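Local coordinates for SAM-dependent methyltransferase (Exiguobacterium sibiricum 255-15, PDB 3D2L), which probably transfers a methyl group from S-adenosylmethionine to an acceptor that remains unidentified, at residues 161-166 with 174-179. Numbering follows the deposited sequence.
Sequences YIWFAD and VVHELT
Trp163 lies beside Leu178 and His176 on one face of an antiparallel hairpin, a clear case of how a two-faced ribbon sorts its side chains. Leu178 CD2 sits over the face of the indole five-membered ring, 3.9 Å from its centroid, a CH-pi contact, while Leu178 CD1 packs 3.6 Å from Trp163 CB. With CG anti to the backbone N (chi1 167°), the indole swings across toward the partner strand, and its NE1 comes 3.0 Å from His176 ND1, which meets the indole at its edge. The imidazole plane stands at 80° to the indole, and its far nitrogen, NE2, is hydrogen-bonded to Gln198 of the next strand; the Phe147 ring meets the imidazole edge-to-face. Ala165 and Val174 extend this close-packed side.

The face bearing Ile162, Phe164, Asp166, Val175, Glu177 and Thr179 is looser and wetter. The side chains of Phe164 and Glu177 come nearest at their CB atoms, 4.3 Å apart, and Glu177 OE1 turns to Thr195. One water donates to Ile162 O and, weakly, to Thr179 OG1, which is hydrogen-bonded to Asp193; another lies 2.7 Å from Asp166 OD2.

Paired backbone bonds at Ile162–Thr179, Phe164–Glu177 and Asp166–Val175 join the strands, the Phe164 N to Glu177 O bond being nearly straight at 172°. Replacing Trp163 with alanine would probably open a gap beside Leu178 and deprive the His176 ring of its indole neighbour. The chemistry thus implies a division of labour: backbone bonds set the register of these central strands in the four-stranded antiparallel sheet, while aromatic and aliphatic groups pack against one another on one face and the other mixes apolar side chains with polar ones that bond to water or to the neighbouring strand 189-199.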
ATOM      1  N   TYR A 161     -18.756   8.732   3.320  1.00 33.83           N
ATOM      2  CA  TYR A 161     -18.428   7.554   4.119  1.00 33.09           C
ATOM      3  C   TYR A 161     -18.340   7.873   5.591  1.00 31.18           C
ATOM      4  O   TYR A 161     -18.110   9.010   6.000  1.00 30.09           O
ATOM      5  CB  TYR A 161     -17.094   6.904   3.684  1.00 34.55           C
ATOM      6  CG  TYR A 161     -15.845   7.708   4.031  1.00 34.96           C
ATOM      7  CD1 TYR A 161     -15.259   7.604   5.275  1.00 35.31           C
ATOM      8  CD2 TYR A 161     -15.265   8.591   3.104  1.00 39.74           C
ATOM      9  CE1 TYR A 161     -14.138   8.337   5.616  1.00 42.18           C
ATOM     10  CE2 TYR A 161     -14.135   9.331   3.435  1.00 41.10           C
ATOM     11  CZ  TYR A 161     -13.569   9.187   4.696  1.00 42.93           C
ATOM     12  OH  TYR A 161     -12.449   9.903   5.080  1.00 40.77           O
ATOM     13  N   ILE A 162     -18.549   6.825   6.366  1.00 32.20           N
ATOM     14  CA  ILE A 162     -18.418   6.834   7.813  1.00 30.70           C
ATOM     15  C   ILE A 162     -17.452   5.662   8.062  1.00 32.86           C
ATOM     16  O   ILE A 162     -17.686   4.522   7.649  1.00 30.24           O
ATOM     17  CB  ILE A 162     -19.736   6.616   8.555  1.00 32.39           C
ATOM     18  CG1 ILE A 162     -20.667   7.813   8.321  1.00 34.53           C
ATOM     19  CG2 ILE A 162     -19.483   6.478  10.047  1.00 26.86           C
ATOM     20  CD1 ILE A 162     -22.121   7.657   8.866  1.00 32.01           C
ATOM     21  N   TRP A 163     -16.369   5.972   8.741  1.00 33.82           N
ATOM     22  CA  TRP A 163     -15.310   5.024   9.032  1.00 32.51           C
ATOM     23  C   TRP A 163     -15.013   4.968  10.517  1.00 30.70           C
ATOM     24  O   TRP A 163     -14.658   5.969  11.123  1.00 33.49           O
ATOM     25  CB  TRP A 163     -14.102   5.453   8.234  1.00 33.40           C
ATOM     26  CG  TRP A 163     -12.782   4.822   8.570  1.00 31.40           C
ATOM     27  CD1 TRP A 163     -12.548   3.711   9.309  1.00 38.96           C
ATOM     28  CD2 TRP A 163     -11.520   5.193   8.004  1.00 39.81           C
ATOM     29  NE1 TRP A 163     -11.202   3.425   9.332  1.00 35.60           N
ATOM     30  CE2 TRP A 163     -10.548   4.300   8.521  1.00 34.76           C
ATOM     31  CE3 TRP A 163     -11.112   6.211   7.139  1.00 43.46           C
ATOM     32  CZ2 TRP A 163      -9.189   4.398   8.216  1.00 41.64           C
ATOM     33  CZ3 TRP A 163      -9.764   6.303   6.816  1.00 45.87           C
ATOM     34  CH2 TRP A 163      -8.813   5.393   7.360  1.00 44.13           C
ATOM     35  N   PHE A 164     -15.223   3.791  11.103  1.00 31.50           N
ATOM     36  CA  PHE A 164     -14.900   3.537  12.492  1.00 30.64           C
ATOM     37  C   PHE A 164     -13.622   2.705  12.517  1.00 32.62           C
ATOM     38  O   PHE A 164     -13.528   1.684  11.838  1.00 32.26           O
ATOM     39  CB  PHE A 164     -15.974   2.740  13.219  1.00 31.62           C
ATOM     40  CG  PHE A 164     -17.333   3.400  13.204  1.00 41.09           C
ATOM     41  CD1 PHE A 164     -17.496   4.700  13.662  1.00 45.42           C
ATOM     42  CD2 PHE A 164     -18.455   2.700  12.788  1.00 43.31           C
ATOM     43  CE1 PHE A 164     -18.753   5.310  13.650  1.00 45.96           C
ATOM     44  CE2 PHE A 164     -19.703   3.304  12.786  1.00 41.96           C
ATOM     45  CZ  PHE A 164     -19.845   4.602  13.215  1.00 37.64           C
ATOM     46  N   ALA A 165     -12.668   3.123  13.332  1.00 31.38           N
ATOM     47  CA  ALA A 165     -11.385   2.448  13.440  1.00 31.83           C
ATOM     48  C   ALA A 165     -11.262   2.047  14.887  1.00 34.07           C
ATOM     49  O   ALA A 165     -11.246   2.903  15.775  1.00 34.76           O
ATOM     50  CB  ALA A 165     -10.281   3.383  13.025  1.00 30.83           C
ATOM     51  N   ASP A 166     -11.254   0.736  15.134  1.00 36.64           N
ATOM     52  CA  ASP A 166     -11.181   0.176  16.485  1.00 35.78           C
ATOM     53  C   ASP A 166     -10.140  -0.936  16.611  1.00 34.89           C
ATOM     54  O   ASP A 166      -9.908  -1.642  15.656  1.00 32.88           O
ATOM     55  CB  ASP A 166     -12.531  -0.423  16.861  1.00 38.82           C
ATOM     56  CG  ASP A 166     -13.593   0.618  17.059  1.00 40.64           C
ATOM     57  OD1 ASP A 166     -13.677   1.145  18.183  1.00 42.09           O
ATOM     58  OD2 ASP A 166     -14.363   0.870  16.112  1.00 38.77           O
ATOM     59  N   VAL A 174      -6.242  -3.494  13.843  1.00 30.44           N
ATOM     60  CA  VAL A 174      -7.356  -2.556  13.728  1.00 31.58           C
ATOM     61  C   VAL A 174      -8.381  -3.186  12.809  1.00 30.98           C
ATOM     62  O   VAL A 174      -8.017  -3.920  11.879  1.00 30.03           O
ATOM     63  CB  VAL A 174      -6.910  -1.163  13.156  1.00 33.78           C
ATOM     64  CG1 VAL A 174      -6.239  -1.340  11.838  1.00 30.84           C
ATOM     65  CG2 VAL A 174      -8.072  -0.211  12.925  1.00 31.24           C
ATOM     66  N   VAL A 175      -9.658  -2.949  13.130  1.00 33.33           N
ATOM     67  CA  VAL A 175     -10.802  -3.331  12.310  1.00 31.01           C
ATOM     68  C   VAL A 175     -11.372  -2.006  11.813  1.00 31.49           C
ATOM     69  O   VAL A 175     -11.739  -1.149  12.610  1.00 31.10           O
ATOM     70  CB  VAL A 175     -11.902  -4.091  13.126  1.00 30.55           C
ATOM     71  CG1 VAL A 175     -13.080  -4.438  12.241  1.00 32.85           C
ATOM     72  CG2 VAL A 175     -11.341  -5.342  13.758  1.00 23.33           C
ATOM     73  N   HIS A 176     -11.365  -1.801  10.498  1.00 31.60           N
ATOM     74  CA  HIS A 176     -11.940  -0.596   9.895  1.00 30.86           C
ATOM     75  C   HIS A 176     -13.321  -0.931   9.385  1.00 33.36           C
ATOM     76  O   HIS A 176     -13.445  -1.706   8.428  1.00 33.27           O
ATOM     77  CB  HIS A 176     -11.118  -0.137   8.679  1.00 31.57           C
ATOM     78  CG  HIS A 176      -9.690   0.142   8.997  1.00 30.12           C
ATOM     79  ND1 HIS A 176      -9.302   1.115   9.890  1.00 30.85           N
ATOM     80  CD2 HIS A 176      -8.549  -0.417   8.521  1.00 33.00           C
ATOM     81  CE1 HIS A 176      -7.980   1.134   9.961  1.00 33.92           C
ATOM     82  NE2 HIS A 176      -7.501   0.233   9.118  1.00 30.61           N
ATOM     83  N   GLU A 177     -14.356  -0.372  10.016  1.00 34.46           N
ATOM     84  CA  GLU A 177     -15.739  -0.589   9.575  1.00 32.62           C
ATOM     85  C   GLU A 177     -16.126   0.595   8.741  1.00 33.11           C
ATOM     86  O   GLU A 177     -16.274   1.694   9.251  1.00 33.65           O
ATOM     87  CB  GLU A 177     -16.683  -0.761  10.751  1.00 31.90           C
ATOM     88  CG  GLU A 177     -16.383  -2.008  11.559  1.00 34.60           C
ATOM     89  CD  GLU A 177     -16.870  -3.290  10.923  1.00 37.07           C
ATOM     90  OE1 GLU A 177     -17.145  -3.307   9.697  1.00 37.42           O
ATOM     91  OE2 GLU A 177     -17.003  -4.290  11.676  1.00 39.97           O
ATOM     92  N   LEU A 178     -16.258   0.355   7.440  1.00 35.57           N
ATOM     93  CA  LEU A 178     -16.602   1.386   6.488  1.00 34.35           C
ATOM     94  C   LEU A 178     -18.035   1.268   6.003  1.00 35.29           C
ATOM     95  O   LEU A 178     -18.538   0.162   5.785  1.00 34.11           O
ATOM     96  CB  LEU A 178     -15.696   1.308   5.267  1.00 36.20           C
ATOM     97  CG  LEU A 178     -14.368   2.051   5.241  1.00 44.77           C
ATOM     98  CD1 LEU A 178     -14.616   3.577   5.155  1.00 49.20           C
ATOM     99  CD2 LEU A 178     -13.564   1.681   6.437  1.00 36.80           C
ATOM    100  N   THR A 179     -18.678   2.424   5.840  1.00 34.18           N
ATOM    101  CA  THR A 179     -20.004   2.510   5.230  1.00 33.41           C
ATOM    102  C   THR A 179     -19.895   3.616   4.189  1.00 32.94           C
ATOM    103  O   THR A 179     -19.500   4.709   4.526  1.00 31.11           O
ATOM    104  CB  THR A 179     -21.110   2.825   6.228  1.00 32.25           C
ATOM    105  OG1 THR A 179     -21.320   1.683   7.067  1.00 35.05           O
ATOM    106  CG2 THR A 179     -22.475   3.122   5.503  1.00 32.51           C
TER
HETATM  107  O   HOH W   1     -19.078   2.639   9.318  1.00 33.24           O
HETATM  108  O   HOH W   2     -14.224  -0.592  13.889  1.00 37.26           O